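Local coordinates for protein peptidylprolyl isomerase PrsA (Bacillus anthracis, PDB 6VJ4) that catalyses cis-trans isomerisation of peptidyl-prolyl bonds, helps secreted proteins fold outside the cell and is important for secretion of the protective antigen, at residues 178-183 and 192-197; 106-111 and 171-176; 113-118 and 134-139. One frame throughout, in Å; residues are numbered along the deposited sequence.

Contact 1. Residues 178-183 and 192-197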
# COMPACT_ATOMS: atom_id res chain seq x y z
N GLY A 178 35.41 -5.96 -37.53
CA GLY A 178 35.04 -5.94 -38.96
C GLY A 178 33.83 -6.79 -39.27
O GLY A 178 33.33 -6.70 -40.42
N GLN A 179 33.35 -7.58 -38.31
CA GLN A 179 32.22 -8.49 -38.58
C GLN A 179 30.90 -7.73 -38.49
O GLN A 179 30.80 -6.79 -37.66
CB GLN A 179 32.25 -9.67 -37.60
CG GLN A 179 31.16 -10.69 -37.84
CD GLN A 179 31.20 -11.83 -36.85
OE1 GLN A 179 32.02 -11.86 -35.92
NE2 GLN A 179 30.32 -12.80 -37.07
N ILE A 180 29.97 -8.10 -39.36
CA ILE A 180 28.61 -7.49 -39.38
C ILE A 180 27.61 -8.50 -38.83
O ILE A 180 27.63 -9.68 -39.24
CB ILE A 180 28.30 -7.02 -40.81
CG1 ILE A 180 29.35 -6.01 -41.29
CG2 ILE A 180 26.89 -6.44 -40.88
CD1 ILE A 180 29.25 -5.69 -42.77
N SER A 181 26.73 -8.04 -37.95
CA SER A 181 25.72 -8.92 -37.34
C SER A 181 24.55 -9.18 -38.29
O SER A 181 24.35 -8.41 -39.24
CB SER A 181 25.15 -8.30 -36.11
OG SER A 181 24.27 -7.23 -36.44
N ASP A 182 23.83 -10.26 -37.99
CA ASP A 182 22.48 -10.44 -38.58
C ASP A 182 21.60 -9.44 -37.84
O ASP A 182 22.06 -8.78 -36.89
CB ASP A 182 22.04 -11.89 -38.43
CG ASP A 182 22.63 -12.75 -39.53
OD1 ASP A 182 22.56 -12.31 -40.71
OD2 ASP A 182 23.17 -13.79 -39.20
N PRO A 183 20.33 -9.25 -38.24
CA PRO A 183 19.45 -8.31 -37.56
C PRO A 183 19.30 -8.64 -36.08
O PRO A 183 19.11 -9.81 -35.73
CB PRO A 183 18.11 -8.47 -38.29
CG PRO A 183 18.54 -8.95 -39.67
CD PRO A 183 19.66 -9.92 -39.37
N ILE A 192 21.61 -3.58 -37.58
CA ILE A 192 22.73 -4.29 -38.22
C ILE A 192 23.96 -3.64 -37.59
O ILE A 192 24.11 -2.40 -37.70
CB ILE A 192 22.71 -4.21 -39.74
CG1 ILE A 192 21.45 -4.88 -40.30
CG2 ILE A 192 23.96 -4.85 -40.30
CD1 ILE A 192 21.33 -6.35 -39.99
N ILE A 193 24.79 -4.45 -36.93
CA ILE A 193 25.93 -3.91 -36.14
C ILE A 193 27.26 -4.34 -36.76
O ILE A 193 27.37 -5.52 -37.21
CB ILE A 193 25.83 -4.41 -34.68
CG1 ILE A 193 24.46 -4.17 -34.06
CG2 ILE A 193 26.97 -3.82 -33.84
CD1 ILE A 193 24.27 -4.85 -32.70
N LYS A 194 28.21 -3.42 -36.79
CA LYS A 194 29.57 -3.73 -37.24
C LYS A 194 30.53 -3.35 -36.11
O LYS A 194 30.54 -2.20 -35.70
CB LYS A 194 29.92 -2.99 -38.53
CG LYS A 194 31.31 -3.30 -39.05
CD LYS A 194 31.66 -2.68 -40.37
CE LYS A 194 31.58 -1.17 -40.36
NZ LYS A 194 32.18 -0.58 -41.59
N LEU A 195 31.32 -4.32 -35.62
CA LEU A 195 32.30 -3.95 -34.58
C LEU A 195 33.53 -3.35 -35.24
O LEU A 195 34.05 -3.96 -36.15
CB LEU A 195 32.67 -5.21 -33.79
CG LEU A 195 33.65 -4.94 -32.65
CD1 LEU A 195 33.03 -4.13 -31.53
CD2 LEU A 195 34.19 -6.26 -32.13
N THR A 196 34.01 -2.21 -34.75
CA THR A 196 35.14 -1.56 -35.47
C THR A 196 36.33 -1.29 -34.56
O THR A 196 37.37 -0.91 -35.10
CB THR A 196 34.68 -0.25 -36.11
OG1 THR A 196 34.11 0.59 -35.11
CG2 THR A 196 33.62 -0.47 -37.17
N GLY A 197 36.16 -1.50 -33.26
CA GLY A 197 37.28 -1.25 -32.33
C GLY A 197 37.06 -1.92 -30.99
O GLY A 197 35.92 -2.11 -30.58
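Ser181 and Ile193 pair through both the backbone and a side chain where the loop after helix 166-174 runs back along strand 189-198 of the parvulin-type (PpiC) isomerase domain. Held between its own backbone N and carbonyl carbon (chi1 74°), the Ser181 hydroxyl turns to the strand and accepts from the N-H of Ile193, with OG 2.9 Å from Ile193 N and a nearly straight bond (161° at the hydrogen). The same OG donates to Asp182 O at 2.7 Å, approaching from outside that carbonyl's plane. One hydroxyl thus takes up a strand N-H and steadies the chain as it leads into Pro183.

The remaining side-chain contacts are apolar, made by Ile180, Ile192, Pro183 and the aliphatic part of Lys194. The CG2 branches of Ile180 and Ile192 converge at 3.4 Å, tighter than an ordinary carbon contact. On the flank of Ile180 away from that pair, its CG1 lies 4.0 Å from CG of Lys194, whose aliphatic stem crosses it before leading away to a salt bridge between NZ and Glu137. The bend at chi2 (-62°) brings Ile192 CD1 alongside Pro183, 3.8 Å from CG of its ring, the two side chains pointing the same way. Helix 120-131 covers this patch, with Lys127 on Ile180, Ala123 on Pro183 and Leu130 on Ile192.

Backbone bonds fix the antiparallel register about a single bridge, Ile180 with Lys194. Ser181 N donates to Ile193 O at 2.7 Å, Leu195 N to Gln179 O at 3.2 Å and Gly178 N to Leu195 O at 2.8 Å; the positive phi of Gly178 suits a glycine. Ser181 O, buried against CG2 and CD1 of Ile192, has no hydrogen-bonding partner in the model.

Contact 2. Residues 106-111 and 171-176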
# COMPACT_ATOMS: atom_id res chain seq x y z
N TYR A 106 32.32 -5.54 -16.44
CA TYR A 106 33.79 -5.56 -16.66
C TYR A 106 34.02 -6.09 -18.07
O TYR A 106 34.12 -7.31 -18.28
CB TYR A 106 34.51 -6.38 -15.61
CG TYR A 106 35.99 -6.49 -15.83
CD1 TYR A 106 36.83 -5.40 -15.72
CD2 TYR A 106 36.57 -7.72 -16.07
CE1 TYR A 106 38.20 -5.52 -15.88
CE2 TYR A 106 37.94 -7.86 -16.23
CZ TYR A 106 38.77 -6.76 -16.14
OH TYR A 106 40.11 -6.92 -16.32
N LYS A 107 34.04 -5.16 -19.01
CA LYS A 107 34.24 -5.47 -20.44
C LYS A 107 35.04 -4.35 -21.08
O LYS A 107 34.99 -3.20 -20.64
CB LYS A 107 32.90 -5.56 -21.17
CG LYS A 107 31.91 -6.56 -20.62
CD LYS A 107 30.67 -6.66 -21.47
CE LYS A 107 29.59 -7.47 -20.80
NZ LYS A 107 28.36 -7.52 -21.63
N PRO A 108 35.78 -4.65 -22.15
CA PRO A 108 36.52 -3.62 -22.85
C PRO A 108 35.59 -2.59 -23.49
O PRO A 108 34.47 -2.96 -23.87
CB PRO A 108 37.28 -4.35 -23.96
CG PRO A 108 36.61 -5.71 -24.07
CD PRO A 108 35.88 -5.98 -22.77
N GLU A 109 36.03 -1.34 -23.52
CA GLU A 109 35.32 -0.30 -24.30
C GLU A 109 35.38 -0.75 -25.76
O GLU A 109 36.44 -1.24 -26.19
CB GLU A 109 36.05 1.02 -24.00
CG GLU A 109 35.32 2.27 -24.38
CD GLU A 109 36.04 3.56 -23.98
OE1 GLU A 109 37.08 3.48 -23.29
OE2 GLU A 109 35.57 4.63 -24.37
N ILE A 110 34.26 -0.62 -26.47
CA ILE A 110 34.23 -1.04 -27.90
C ILE A 110 33.71 0.10 -28.77
O ILE A 110 33.00 0.98 -28.27
CB ILE A 110 33.38 -2.30 -28.14
CG1 ILE A 110 31.98 -2.17 -27.54
CG2 ILE A 110 34.09 -3.54 -27.61
CD1 ILE A 110 31.00 -3.25 -28.01
N LYS A 111 34.10 0.05 -30.03
CA LYS A 111 33.58 1.00 -31.01
C LYS A 111 32.78 0.19 -32.01
O LYS A 111 33.23 -0.90 -32.40
CB LYS A 111 34.70 1.79 -31.69
CG LYS A 111 34.20 2.82 -32.68
CD LYS A 111 35.29 3.71 -33.20
CE LYS A 111 36.36 2.97 -33.97
NZ LYS A 111 37.23 3.94 -34.69
N ALA A 171 24.84 -8.53 -28.59
CA ALA A 171 25.24 -8.86 -29.96
C ALA A 171 26.60 -8.26 -30.31
O ALA A 171 27.43 -8.97 -30.94
CB ALA A 171 24.18 -8.35 -30.91
N ALA A 172 26.82 -6.99 -29.94
CA ALA A 172 28.06 -6.28 -30.31
C ALA A 172 29.29 -7.00 -29.75
O ALA A 172 30.29 -7.14 -30.47
CB ALA A 172 27.98 -4.86 -29.82
N TYR A 173 29.20 -7.46 -28.51
CA TYR A 173 30.39 -8.08 -27.88
C TYR A 173 30.65 -9.48 -28.44
O TYR A 173 31.77 -10.01 -28.18
CB TYR A 173 30.24 -8.07 -26.36
CG TYR A 173 30.63 -6.77 -25.71
CD1 TYR A 173 31.96 -6.45 -25.53
CD2 TYR A 173 29.69 -5.86 -25.27
CE1 TYR A 173 32.36 -5.29 -24.89
CE2 TYR A 173 30.06 -4.66 -24.68
CZ TYR A 173 31.40 -4.40 -24.45
OH TYR A 173 31.78 -3.23 -23.85
N LYS A 174 29.69 -10.07 -29.13
CA LYS A 174 29.93 -11.40 -29.74
C LYS A 174 30.70 -11.26 -31.06
O LYS A 174 31.21 -12.27 -31.56
CB LYS A 174 28.61 -12.14 -29.94
CG LYS A 174 28.03 -12.75 -28.68
CD LYS A 174 26.95 -13.78 -28.95
CE LYS A 174 26.62 -14.63 -27.74
NZ LYS A 174 25.93 -13.84 -26.68
N LEU A 175 30.68 -10.07 -31.66
CA LEU A 175 31.32 -9.87 -32.98
C LEU A 175 32.85 -9.83 -32.88
O LEU A 175 33.39 -9.52 -31.80
CB LEU A 175 30.84 -8.55 -33.60
CG LEU A 175 29.36 -8.48 -33.91
CD1 LEU A 175 28.99 -7.05 -34.29
CD2 LEU A 175 29.00 -9.46 -35.00
N LYS A 176 33.48 -10.14 -34.01
CA LYS A 176 34.94 -9.96 -34.24
C LYS A 176 35.11 -8.62 -34.95
O LYS A 176 34.13 -8.17 -35.58
CB LYS A 176 35.48 -11.16 -35.02
CG LYS A 176 35.38 -12.47 -34.24
CD LYS A 176 35.93 -13.67 -34.96
CE LYS A 176 35.86 -14.93 -34.12
NZ LYS A 176 36.61 -14.80 -32.85
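The phenol of Tyr173 reaches from the C-terminal part of helix 166-174 to the chain that leads into strand 110-117, and makes the one hydrogen bond of the contact there. Its OH donates to Pro108 O at 2.7 Å, approaching 21° out of the carbonyl plane, while Pro108 O lies at the edge of the Tyr173 ring, near its plane. The bond fixes the far end of a side chain whose two faces are both occupied.

CH-pi contacts fill those faces. Lys107 CD stands over one, 3.8 Å from the ring centroid, and Ile110 CD1 over the other at 3.7 Å; each is only 11° off the ring normal, so the ring is clamped almost symmetrically between an extended lysine stem and an isoleucine tip. With CG1 placed between the backbone N and the carbonyl carbon (chi1 52°), Ile110 can lay CG1 and CD1 along the face of the phenol opposite Lys107. Lys107 carries its ammonium past the ring to Glu169, with which NZ forms a salt bridge; the same residue is therefore apolar in its middle and ionic at its end.

Further apolar contacts surround the clamp. Ile110 CG2 approaches Tyr173 CE1 at 3.7 Å, from the face that CD1 covers, and Pro108 CD passes the same CE1 at 4.2 Å. Beyond the ring, Ile110 CD1 also reaches Ala172 CB at 3.9 Å, one residue back in the helix.

The contact thus ties the C-terminal part of helix 166-174 to the start of strand 110-117. Ile110 is wedged against that helix, with Phe159 of strand 155-159 and Leu195 of strand 189-198 packed beside it, and the preceding Tyr106 rests on helix 204-220 through Val207 and Ile211.

Contact 3. Residues 113-118 and 134-139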
# COMPACT_ATOMS: atom_id res chain seq x y z
N SER A 113 29.63 0.51 -35.36
CA SER A 113 28.68 1.28 -36.20
C SER A 113 27.39 0.48 -36.26
O SER A 113 27.42 -0.75 -36.08
CB SER A 113 29.20 1.54 -37.60
OG SER A 113 30.40 2.28 -37.54
N HIS A 114 26.27 1.14 -36.56
CA HIS A 114 25.04 0.35 -36.73
C HIS A 114 24.11 1.06 -37.71
O HIS A 114 24.29 2.30 -37.97
CB HIS A 114 24.30 0.07 -35.42
CG HIS A 114 23.52 1.20 -34.84
ND1 HIS A 114 22.28 1.00 -34.25
CD2 HIS A 114 23.77 2.53 -34.74
CE1 HIS A 114 21.82 2.17 -33.80
NE2 HIS A 114 22.70 3.13 -34.12
N ILE A 115 23.20 0.26 -38.24
CA ILE A 115 22.06 0.75 -39.05
C ILE A 115 20.81 0.28 -38.32
O ILE A 115 20.71 -0.94 -38.07
CB ILE A 115 22.15 0.19 -40.47
CG1 ILE A 115 23.46 0.64 -41.12
CG2 ILE A 115 20.91 0.56 -41.27
CD1 ILE A 115 23.76 -0.02 -42.41
N LEU A 116 19.93 1.22 -37.97
CA LEU A 116 18.67 0.91 -37.27
C LEU A 116 17.48 1.04 -38.24
O LEU A 116 17.34 2.10 -38.88
CB LEU A 116 18.50 1.87 -36.10
CG LEU A 116 17.17 1.77 -35.36
CD1 LEU A 116 16.99 0.38 -34.77
CD2 LEU A 116 17.11 2.82 -34.26
N VAL A 117 16.70 -0.02 -38.35
CA VAL A 117 15.48 -0.01 -39.21
C VAL A 117 14.31 -0.59 -38.41
O VAL A 117 14.52 -1.29 -37.43
CB VAL A 117 15.66 -0.70 -40.57
CG1 VAL A 117 16.68 0.03 -41.44
CG2 VAL A 117 16.00 -2.18 -40.45
N SER A 118 13.07 -0.26 -38.77
CA SER A 118 11.95 -0.78 -37.94
C SER A 118 11.45 -2.11 -38.50
O SER A 118 10.88 -2.90 -37.72
CB SER A 118 10.84 0.25 -37.87
OG SER A 118 10.51 0.67 -39.18
N ALA A 134 28.57 -3.68 -50.42
CA ALA A 134 27.99 -2.32 -50.36
C ALA A 134 28.59 -1.53 -49.20
O ALA A 134 28.89 -2.13 -48.13
CB ALA A 134 26.49 -2.43 -50.21
N SER A 135 28.71 -0.20 -49.36
CA SER A 135 29.27 0.66 -48.30
C SER A 135 28.36 0.69 -47.05
O SER A 135 27.18 1.12 -47.18
CB SER A 135 29.47 2.07 -48.78
OG SER A 135 29.77 2.92 -47.68
N PHE A 136 28.90 0.28 -45.90
CA PHE A 136 28.16 0.38 -44.62
C PHE A 136 27.83 1.84 -44.32
O PHE A 136 26.66 2.19 -43.96
CB PHE A 136 28.98 -0.25 -43.49
CG PHE A 136 28.19 -0.48 -42.24
CD1 PHE A 136 27.79 0.57 -41.44
CD2 PHE A 136 27.81 -1.77 -41.88
CE1 PHE A 136 27.03 0.35 -40.30
CE2 PHE A 136 27.06 -1.98 -40.74
CZ PHE A 136 26.66 -0.92 -39.96
N GLU A 137 28.81 2.72 -44.51
CA GLU A 137 28.61 4.15 -44.15
C GLU A 137 27.52 4.75 -45.04
O GLU A 137 26.66 5.51 -44.51
CB GLU A 137 29.96 4.86 -44.24
CG GLU A 137 30.97 4.32 -43.22
CD GLU A 137 31.38 2.84 -43.31
OE1 GLU A 137 31.69 2.36 -44.42
OE2 GLU A 137 31.39 2.15 -42.24
N GLU A 138 27.56 4.49 -46.34
CA GLU A 138 26.54 5.10 -47.23
C GLU A 138 25.16 4.51 -46.94
O GLU A 138 24.15 5.27 -47.02
CB GLU A 138 26.96 4.97 -48.70
CG GLU A 138 28.20 5.80 -49.01
CD GLU A 138 28.02 7.29 -48.81
OE1 GLU A 138 26.93 7.80 -49.12
OE2 GLU A 138 28.94 7.94 -48.28
N LEU A 139 25.07 3.20 -46.69
CA LEU A 139 23.74 2.63 -46.37
C LEU A 139 23.23 3.19 -45.05
O LEU A 139 22.03 3.40 -44.93
CB LEU A 139 23.80 1.10 -46.29
CG LEU A 139 23.53 0.33 -47.56
CD1 LEU A 139 23.75 -1.15 -47.30
CD2 LEU A 139 22.12 0.59 -48.09
O HOH W 1 30.52 3.35 -39.96
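Phe136 and Ile115 bury the largest areas here, 83 and 78 Å², and do so chiefly against each other. The two side chains run antiparallel past each other, with Ile115 CD1 over a face of the phenyl ring, 4.0 Å from its centroid and shifted toward the rim. Ile115 CG1 follows at 3.7 Å from Phe136 CE1, so the whole outer arm of the isoleucine lies against the ring. Phe136 has CG anti to its own nitrogen (chi1 -166°), which swings the ring from the first turn of helix 136-143 across to strand 110-117. There its CZ meets His114 CA at 3.8 Å, in the ring plane.

In the parvulin fold such helices, inserted after the first strand, pack on one face of the antiparallel sheet. Strand alternation puts Ser113 and Ile115 on that face and turns the His114 side chain to the other, where its ring meets His191, consistent with the paired histidines of parvulin isomerases. Ser135, just before the helix, is its N-cap, whose OG accepts from Glu138 N at 3.0 Å in a nearly linear bond (170°).

Ser113, third in buried area, sets CB 3.7 Å from Phe136 CE1, obliquely to the ring. Its hydroxyl works through water: OG donates to a water molecule 2.6 Å away, which in turn donates to Glu137 OE2 at 2.7 Å. That carboxylate oxygen also receives Lys194 NZ from the adjoining strand in a salt bridge. The same Ile115 CD1 that lies over the ring also touches Leu139 CB, and Leu139 continues onto Leu130 of helix 120-131.

All three contacts draw on one antiparallel sheet, in which strands 110-117 and 189-198 are neighbours. The centre of contact 1 lies about 10 Å from those of contacts 2 and 3, whose own centres are about 18 Å apart; both use strand 110-117, on opposite faces. Backbone pairs join them: Ile192 N lies 2.8 Å from Ile115 O and Thr196 N 2.8 Å from Lys111 O. Gly197 also faces Lys111, making a classic beta bulge toward contact 2. Between the ends of strand 110-117 stands His114, hydrogen-bonded to Asp146 and in an edge-to-face contact with Phe168, probably marking the isomerase active site.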